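Local coordinates for uncharacterized protein (Staphylococcus aureus subsp. aureus, PDB 3H04), which is of unknown function but has an alpha/beta-hydrolase fold and probably acts as a serine hydrolase related to feruloyl esterases, at residues P203-L206 with K207-P210; I214-C217 with N218-D222. All blocks are in the same frame, centred on the assembly; numbering follows the deposited sequence.

Contact 1 of 2, residues P203-L206 with K207-P210; sequences PDEL and KTLP
Glu205 O takes two donors from Thr208, its hydroxyl and its backbone N, both on the same side of the carbonyl plane. Thr208 OG1 donates to Glu205 O at 2.8 Å and lies only moderately tilted from the carbonyl plane. Thr208 N donates to Glu205 O at 3.1 Å from well above the plane, 64° out of it. The next carbonyl is used in a similar way, since Leu209 N sits above its plane and bonds to Leu206 O at 3.0 Å. That bond is nearly straight, with an N-H...O angle of 165°. Thr208 holds its hydroxyl between its own backbone N and carbonyl carbon (chi1 66°), which turns OG1 back onto the preceding helical turn. The methyl branch faces the same turn one residue earlier, with Thr208 CG2 3.4 Å from Asp204 O.

The whole is the end of the short helix 203-206 as it runs into a type I beta turn, Leu206 to Leu209. One bond of alpha-helical spacing remains, from Lys207 N to Pro203 O at 3.0 Å. The two later backbone bonds span three residues instead of four, as in a 3-10 turn.

Lys207 also covers Pro203 O with its chain, its CG lying 3.2 Å from that oxygen. Asp204 and Lys207 run side by side and point the same way. Their charged ends do not touch, with Asp204 OD1 5.2 Å from Lys207 NZ, so any attraction between them is probably modest.

On the buried side Leu206 and Leu209 also lie alongside each other. Leu206 CD2 meets Leu209 CD1 at 3.7 Å. Leu209 continues inward onto Leu111 and Ala114 of helix 105-116, while Leu206 packs on Ile201 and His234.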
ATOM      1  N   PRO A 203      18.872  -0.398   6.145  1.00 22.34           N
ATOM      2  CA  PRO A 203      19.622  -0.962   5.004  1.00 21.83           C
ATOM      3  C   PRO A 203      19.865  -2.481   5.090  1.00 22.50           C
ATOM      4  O   PRO A 203      19.723  -3.181   4.077  1.00 21.28           O
ATOM      5  CB  PRO A 203      20.942  -0.209   5.070  1.00 22.26           C
ATOM      6  CG  PRO A 203      20.563   1.115   5.579  1.00 22.67           C
ATOM      7  CD  PRO A 203      19.573   0.791   6.682  1.00 23.02           C
ATOM      8  N   ASP A 204      20.212  -2.968   6.289  1.00 22.02           N
ATOM      9  CA  ASP A 204      20.503  -4.391   6.504  1.00 21.79           C
ATOM     10  C   ASP A 204      19.271  -5.273   6.353  1.00 21.21           C
ATOM     11  O   ASP A 204      19.385  -6.442   6.000  1.00 21.03           O
ATOM     12  CB  ASP A 204      21.142  -4.627   7.871  1.00 22.94           C
ATOM     13  CG  ASP A 204      22.650  -4.398   7.867  1.00 26.60           C
ATOM     14  OD1 ASP A 204      23.217  -4.132   6.772  1.00 31.13           O
ATOM     15  OD2 ASP A 204      23.280  -4.532   8.952  1.00 31.12           O
ATOM     16  N   GLU A 205      18.100  -4.686   6.611  1.00 19.69           N
ATOM     17  CA  GLU A 205      16.820  -5.307   6.424  1.00 19.02           C
ATOM     18  C   GLU A 205      16.390  -5.277   4.951  1.00 17.68           C
ATOM     19  O   GLU A 205      15.920  -6.301   4.442  1.00 17.49           O
ATOM     20  CB  GLU A 205      15.774  -4.585   7.302  1.00 20.30           C
ATOM     21  CG  GLU A 205      16.092  -4.661   8.786  1.00 24.05           C
ATOM     22  CD  GLU A 205      15.405  -5.832   9.459  1.00 32.09           C
ATOM     23  OE1 GLU A 205      15.368  -6.946   8.854  1.00 31.55           O
ATOM     24  OE2 GLU A 205      14.876  -5.626  10.597  1.00 38.68           O
ATOM     25  N   LEU A 206      16.617  -4.155   4.263  1.00 15.90           N
ATOM     26  CA  LEU A 206      16.342  -4.068   2.820  1.00 16.04           C
ATOM     27  C   LEU A 206      17.144  -5.128   2.030  1.00 16.20           C
ATOM     28  O   LEU A 206      16.645  -5.771   1.091  1.00 15.74           O
ATOM     29  CB  LEU A 206      16.683  -2.671   2.300  1.00 15.36           C
ATOM     30  CG  LEU A 206      15.693  -1.560   2.638  1.00 15.74           C
ATOM     31  CD1 LEU A 206      16.264  -0.227   2.173  1.00 14.24           C
ATOM     32  CD2 LEU A 206      14.345  -1.873   1.962  1.00 13.89           C
ATOM     33  N   LYS A 207      18.405  -5.293   2.441  1.00 16.77           N
ATOM     34  CA  LYS A 207      19.326  -6.263   1.852  1.00 17.67           C
ATOM     35  C   LYS A 207      18.831  -7.702   1.900  1.00 17.59           C
ATOM     36  O   LYS A 207      19.281  -8.542   1.141  1.00 16.09           O
ATOM     37  CB  LYS A 207      20.652  -6.230   2.592  1.00 19.40           C
ATOM     38  CG  LYS A 207      21.546  -5.079   2.250  1.00 22.69           C
ATOM     39  CD  LYS A 207      22.980  -5.338   2.786  1.00 26.23           C
ATOM     40  CE  LYS A 207      23.704  -6.472   2.110  1.00 28.37           C
ATOM     41  NZ  LYS A 207      25.165  -6.448   2.491  1.00 27.64           N
ATOM     42  N   THR A 208      17.938  -7.996   2.833  1.00 16.68           N
ATOM     43  CA  THR A 208      17.422  -9.344   2.970  1.00 18.90           C
ATOM     44  C   THR A 208      16.010  -9.496   2.447  1.00 18.28           C
ATOM     45  O   THR A 208      15.411 -10.538   2.649  1.00 18.68           O
ATOM     46  CB  THR A 208      17.456  -9.779   4.469  1.00 19.35           C
ATOM     47  OG1 THR A 208      16.541  -8.976   5.197  1.00 23.73           O
ATOM     48  CG2 THR A 208      18.868  -9.624   5.028  1.00 23.34           C
ATOM     49  N   LEU A 209      15.465  -8.466   1.791  1.00 17.81           N
ATOM     50  CA  LEU A 209      14.104  -8.580   1.261  1.00 17.61           C
ATOM     51  C   LEU A 209      14.035  -9.545   0.082  1.00 16.91           C
ATOM     52  O   LEU A 209      15.030  -9.702  -0.641  1.00 14.56           O
ATOM     53  CB  LEU A 209      13.539  -7.222   0.873  1.00 17.95           C
ATOM     54  CG  LEU A 209      13.128  -6.243   1.960  1.00 20.55           C
ATOM     55  CD1 LEU A 209      12.532  -5.047   1.302  1.00 19.12           C
ATOM     56  CD2 LEU A 209      12.133  -6.914   2.957  1.00 21.91           C
ATOM     57  N   PRO A 210      12.872 -10.216  -0.114  1.00 15.60           N
ATOM     58  CA  PRO A 210      12.667 -11.026  -1.316  1.00 15.56           C
ATOM     59  C   PRO A 210      12.582 -10.102  -2.550  1.00 14.55           C
ATOM     60  O   PRO A 210      12.661  -8.900  -2.414  1.00 14.66           O
ATOM     61  CB  PRO A 210      11.320 -11.733  -1.047  1.00 14.91           C
ATOM     62  CG  PRO A 210      10.586 -10.772  -0.206  1.00 15.11           C
ATOM     63  CD  PRO A 210      11.651 -10.165   0.701  1.00 16.16           C
TER

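Contact 2 of 2, residues I214-C217 with N218-D222; sequences IAHC and NGDYD
Asp220 sets its CB at the edge of the His216 ring, in the ring plane and 3.7 Å from His216 NE2. The two side chains cross at about a right angle, and ring and carboxylate planes are 67° apart. With chi1 at -155°, CG lies opposite the backbone N of His216, and the ring end comes nearer the loop. ND1 is hydrogen-bonded to Ser228 OG and NE2 to Val223 O.

The backbone forms a type I turn from Cys217 to Asp220 where strand 212-217 ends. It is closed by Asp220 N, which donates to Cys217 O at 3.2 Å. A water ties the same two residues together. It accepts from Cys217 N at 2.8 Å and donates to Asp220 OD2 at 2.8 Å.

The other carboxylate oxygen makes an Asx turn, with Asp222 N donating to Asp220 OD1 at 2.8 Å. Val223 N also bonds to OD1. The carboxylate is therefore gripped through both oxygens, and its rotation is fixed. OD2 also bonds His248 ND1. This is consistent with Asp220 as the acid of a Ser104-His248-Asp220 triad, in the place expected of an alpha/beta hydrolase.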
ATOM      1  N   ILE A 214       9.178  -2.734  -8.846  1.00 14.77           N
ATOM      2  CA  ILE A 214       8.899  -1.319  -8.549  1.00 15.47           C
ATOM      3  C   ILE A 214       8.374  -0.674  -9.809  1.00 15.52           C
ATOM      4  O   ILE A 214       8.984  -0.855 -10.875  1.00 15.05           O
ATOM      5  CB  ILE A 214      10.142  -0.583  -8.061  1.00 17.00           C
ATOM      6  CG1 ILE A 214      10.715  -1.330  -6.814  1.00 19.16           C
ATOM      7  CG2 ILE A 214       9.803   0.934  -7.835  1.00 16.56           C
ATOM      8  CD1 ILE A 214      12.152  -0.932  -6.366  1.00 20.75           C
ATOM      9  N   ALA A 215       7.254   0.081  -9.702  1.00 15.76           N
ATOM     10  CA  ALA A 215       6.773   0.956 -10.811  1.00 14.82           C
ATOM     11  C   ALA A 215       6.574   2.328 -10.167  1.00 13.96           C
ATOM     12  O   ALA A 215       5.884   2.420  -9.119  1.00 14.48           O
ATOM     13  CB  ALA A 215       5.469   0.438 -11.450  1.00 14.68           C
ATOM     14  N   HIS A 216       7.177   3.351 -10.730  1.00 13.34           N
ATOM     15  CA  HIS A 216       7.161   4.661 -10.149  1.00 14.76           C
ATOM     16  C   HIS A 216       7.403   5.737 -11.204  1.00 15.59           C
ATOM     17  O   HIS A 216       8.229   5.563 -11.999  1.00 16.62           O
ATOM     18  CB  HIS A 216       8.211   4.715  -9.053  1.00 15.88           C
ATOM     19  CG  HIS A 216       7.955   5.738  -8.001  1.00 15.11           C
ATOM     20  ND1 HIS A 216       8.314   5.559  -6.695  1.00 17.51           N
ATOM     21  CD2 HIS A 216       7.400   6.962  -8.072  1.00 12.11           C
ATOM     22  CE1 HIS A 216       7.984   6.624  -6.003  1.00 13.94           C
ATOM     23  NE2 HIS A 216       7.427   7.488  -6.816  1.00 19.12           N
ATOM     24  N   CYS A 217       6.610   6.792 -11.237  1.00 15.67           N
ATOM     25  CA  CYS A 217       6.804   7.884 -12.187  1.00 17.00           C
ATOM     26  C   CYS A 217       7.941   8.773 -11.755  1.00 17.40           C
ATOM     27  O   CYS A 217       8.014   9.174 -10.570  1.00 13.77           O
ATOM     28  CB  CYS A 217       5.554   8.744 -12.253  1.00 17.23           C
ATOM     29  SG  CYS A 217       4.166   7.836 -12.992  1.00 19.51           S
ATOM     30  N   ASN A 218       8.810   9.144 -12.694  1.00 16.90           N
ATOM     31  CA  ASN A 218       9.881  10.047 -12.286  1.00 19.26           C
ATOM     32  C   ASN A 218       9.409  11.388 -11.758  1.00 18.44           C
ATOM     33  O   ASN A 218      10.100  11.961 -10.944  1.00 18.43           O
ATOM     34  CB  ASN A 218      10.950  10.267 -13.380  1.00 20.21           C
ATOM     35  CG  ASN A 218      10.371  10.418 -14.726  1.00 23.23           C
ATOM     36  OD1 ASN A 218       9.255  10.936 -14.899  1.00 27.49           O
ATOM     37  ND2 ASN A 218      11.126   9.991 -15.724  1.00 27.38           N
ATOM     38  N   GLY A 219       8.258  11.875 -12.227  1.00 17.02           N
ATOM     39  CA  GLY A 219       7.749  13.195 -11.849  1.00 17.18           C
ATOM     40  C   GLY A 219       6.644  13.082 -10.792  1.00 18.10           C
ATOM     41  O   GLY A 219       5.819  13.986 -10.657  1.00 17.45           O
ATOM     42  N   ASP A 220       6.660  11.998 -10.013  1.00 17.14           N
ATOM     43  CA  ASP A 220       5.632  11.806  -8.953  1.00 17.45           C
ATOM     44  C   ASP A 220       5.731  12.931  -7.944  1.00 17.90           C
ATOM     45  O   ASP A 220       6.791  13.158  -7.373  1.00 16.95           O
ATOM     46  CB  ASP A 220       5.876  10.498  -8.253  1.00 17.02           C
ATOM     47  CG  ASP A 220       4.723  10.068  -7.375  1.00 16.91           C
ATOM     48  OD1 ASP A 220       4.029  10.924  -6.787  1.00 17.52           O
ATOM     49  OD2 ASP A 220       4.550   8.845  -7.265  1.00 15.66           O
ATOM     50  N   TYR A 221       4.628  13.656  -7.809  1.00 17.76           N
ATOM     51  CA  TYR A 221       4.496  14.819  -6.914  1.00 19.25           C
ATOM     52  C   TYR A 221       4.090  14.445  -5.465  1.00 18.88           C
ATOM     53  O   TYR A 221       4.148  15.292  -4.577  1.00 17.84           O
ATOM     54  CB  TYR A 221       3.415  15.781  -7.476  1.00 19.56           C
ATOM     55  CG  TYR A 221       2.093  15.068  -7.780  1.00 20.78           C
ATOM     56  CD1 TYR A 221       1.197  14.740  -6.754  1.00 23.49           C
ATOM     57  CD2 TYR A 221       1.769  14.679  -9.072  1.00 20.34           C
ATOM     58  CE1 TYR A 221       0.059  14.075  -7.012  1.00 23.94           C
ATOM     59  CE2 TYR A 221       0.609  13.994  -9.344  1.00 22.36           C
ATOM     60  CZ  TYR A 221      -0.251  13.704  -8.307  1.00 25.19           C
ATOM     61  OH  TYR A 221      -1.404  13.009  -8.554  1.00 24.19           O
ATOM     62  N   ASP A 222       3.703  13.191  -5.232  1.00 17.68           N
ATOM     63  CA  ASP A 222       3.177  12.735  -3.937  1.00 18.02           C
ATOM     64  C   ASP A 222       4.229  11.932  -3.122  1.00 18.42           C
ATOM     65  O   ASP A 222       4.484  12.219  -1.931  1.00 17.54           O
ATOM     66  CB  ASP A 222       1.930  11.878  -4.193  1.00 18.24           C
ATOM     67  CG  ASP A 222       1.266  11.378  -2.877  1.00 18.31           C
ATOM     68  OD1 ASP A 222       0.299  11.984  -2.396  1.00 20.82           O
ATOM     69  OD2 ASP A 222       1.719  10.360  -2.331  1.00 23.45           O
TER
HETATM   70  O   HOH W   1       4.396   7.170  -9.497  1.00 15.07           O

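Contacts 1 and 2 follow one another along the chain, the first at helix 203-206 and the second where strand 212-217 gives way to a loop. Their centres are about 22 Å apart, and they are close in sequence but do not touch each other. Both contain a type I beta turn closed by a backbone bond, but their settings differ. Contact 1 is mostly at the surface: its polar and charged side chains are exposed or partly exposed, and its two leucines face inward. Contact 2 is buried at the end of a sheet strand. There the polar groups are met by water and neighbouring residues, and one of them probably belongs to the active site.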